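Local coordinates for protein YrdA (Escherichia coli, PDB 3TIS) that probably binds zinc ions as a trimeric member of the gamma-class carbonic anhydrase family, at residues B[126-131]-B[142-147]. The protein carries 1 engineered substitution. Sequence-based numbering, arbitrary orientation.
Sequences GSLVPQ and LGSPVK
Leu-128 is gripped through both backbone polar atoms: its N donates to Gly-143 O (3.0 Å, N-H...O 161°), and its O accepts from Val-146 N (2.9 Å, 162°). The bonds are nearly straight, and a Pro-145 CA-H...O contact adds to Leu-128 O.

With CG1 anti to its carbonyl carbon (chi1 -60°), Val-146 lays that methyl tightly on Ser-127 CB, at 3.3 Å. Val-146 CG1 also lies 3.9 Å from Val-129 CG2, and these two buried valines meet at a slant. An alanine at Val-146 would remove both methyls and probably open a gap beside Ser-127 CB and Val-129 CG2. The prolines cross at about a right angle, Pro-130 CG reaching Pro-145 CB at 3.6 Å. Ser-144 OG abuts Leu-128 CB at 3.3 Å. Ser-127 OG, bonded mainly to Gly-124 O, takes only a weak bond from Gly-143 N (3.5 Å).

Leu-142 and Lys-147 exchange two backbone bonds, closing a tight hairpin whose turn includes a cis peptide before Pro-145. Strand 128-129 is an outermost strand of its parallel sheet within this chain; the hairpin's turn, bonding to both Leu-128 N and O, lies along its edge and closes this end of the left-handed beta-helix built from hexapeptide repeats.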
loop_
_atom_site.group_PDB
_atom_site.type_symbol
_atom_site.label_atom_id
_atom_site.label_comp_id
_atom_site.label_asym_id
_atom_site.label_seq_id
_atom_site.Cartn_x
_atom_site.Cartn_y
_atom_site.Cartn_z
ATOM N N GLY B 126 2.623 -7.180 8.771
ATOM C CA GLY B 126 3.300 -7.761 7.628
ATOM C C GLY B 126 3.071 -9.241 7.401
ATOM O O GLY B 126 3.866 -9.883 6.718
ATOM N N SER B 127 1.993 -9.787 7.956
ATOM C CA SER B 127 1.691 -11.210 7.791
ATOM C C SER B 127 0.928 -11.502 6.497
ATOM O O SER B 127 0.347 -10.605 5.886
ATOM C CB SER B 127 0.865 -11.725 8.978
ATOM O OG SER B 127 1.541 -11.525 10.206
ATOM N N LEU B 128 0.937 -12.768 6.095
ATOM C CA LEU B 128 0.233 -13.208 4.899
ATOM C C LEU B 128 -0.641 -14.397 5.285
ATOM O O LEU B 128 -0.144 -15.425 5.742
ATOM C CB LEU B 128 1.238 -13.617 3.801
ATOM C CG LEU B 128 0.761 -14.089 2.416
ATOM C CD1 LEU B 128 0.041 -15.425 2.525
ATOM C CD2 LEU B 128 -0.147 -13.042 1.789
ATOM N N VAL B 129 -1.949 -14.240 5.116
ATOM C CA VAL B 129 -2.883 -15.307 5.428
ATOM C C VAL B 129 -3.322 -15.938 4.112
ATOM O O VAL B 129 -4.021 -15.315 3.314
ATOM C CB VAL B 129 -4.108 -14.772 6.195
ATOM C CG1 VAL B 129 -5.111 -15.887 6.426
ATOM C CG2 VAL B 129 -3.669 -14.215 7.529
ATOM N N PRO B 130 -2.895 -17.188 3.865
ATOM C CA PRO B 130 -3.197 -17.972 2.662
ATOM C C PRO B 130 -4.694 -18.153 2.437
ATOM O O PRO B 130 -5.493 -18.046 3.375
ATOM C CB PRO B 130 -2.510 -19.305 2.937
ATOM C CG PRO B 130 -1.409 -18.951 3.868
ATOM C CD PRO B 130 -2.071 -17.978 4.795
ATOM N N GLN B 131 -5.069 -18.442 1.196
ATOM C CA GLN B 131 -6.470 -18.644 0.859
ATOM C C GLN B 131 -7.019 -19.811 1.658
ATOM O O GLN B 131 -6.299 -20.773 1.937
ATOM C CB GLN B 131 -6.632 -18.950 -0.626
ATOM C CG GLN B 131 -6.032 -17.917 -1.554
ATOM C CD GLN B 131 -6.465 -18.133 -2.988
ATOM O OE1 GLN B 131 -6.433 -19.255 -3.491
ATOM N NE2 GLN B 131 -6.869 -17.059 -3.657
ATOM N N LEU B 142 1.545 -15.026 13.161
ATOM C CA LEU B 142 2.532 -14.132 12.576
ATOM C C LEU B 142 3.303 -14.857 11.485
ATOM O O LEU B 142 3.398 -16.085 11.496
ATOM C CB LEU B 142 3.502 -13.644 13.657
ATOM C CG LEU B 142 4.700 -12.793 13.219
ATOM C CD1 LEU B 142 4.231 -11.460 12.645
ATOM C CD2 LEU B 142 5.595 -12.558 14.413
ATOM N N GLY B 143 3.838 -14.091 10.539
ATOM C CA GLY B 143 4.615 -14.685 9.468
ATOM C C GLY B 143 3.990 -14.632 8.086
ATOM O O GLY B 143 2.826 -14.262 7.914
ATOM N N SER B 144 4.790 -15.015 7.097
ATOM C CA SER B 144 4.366 -15.031 5.710
ATOM C C SER B 144 4.864 -16.321 5.057
ATOM O O SER B 144 6.016 -16.415 4.631
ATOM C CB SER B 144 4.937 -13.811 4.983
ATOM O OG SER B 144 4.524 -13.795 3.630
ATOM N N PRO B 145 4.002 -17.345 4.995
ATOM C CA PRO B 145 2.621 -17.359 5.493
ATOM C C PRO B 145 2.571 -17.430 7.018
ATOM O O PRO B 145 3.483 -17.962 7.648
ATOM C CB PRO B 145 2.042 -18.604 4.840
ATOM C CG PRO B 145 3.215 -19.535 4.868
ATOM C CD PRO B 145 4.345 -18.640 4.386
ATOM N N VAL B 146 1.501 -16.902 7.603
ATOM C CA VAL B 146 1.358 -16.886 9.054
ATOM C C VAL B 146 1.436 -18.262 9.685
ATOM O O VAL B 146 1.116 -19.271 9.057
ATOM C CB VAL B 146 0.014 -16.262 9.502
ATOM C CG1 VAL B 146 -0.088 -14.833 9.027
ATOM C CG2 VAL B 146 -1.144 -17.097 8.983
ATOM N N LYS B 147 1.859 -18.276 10.944
ATOM C CA LYS B 147 1.961 -19.495 11.728
ATOM C C LYS B 147 1.366 -19.182 13.090
ATOM O O LYS B 147 1.497 -18.063 13.584
ATOM C CB LYS B 147 3.419 -19.922 11.909
ATOM C CG LYS B 147 4.176 -20.145 10.614
ATOM C CD LYS B 147 5.330 -21.128 10.806
ATOM C CE LYS B 147 6.325 -20.662 11.853
ATOM N NZ LYS B 147 7.382 -21.688 12.071
#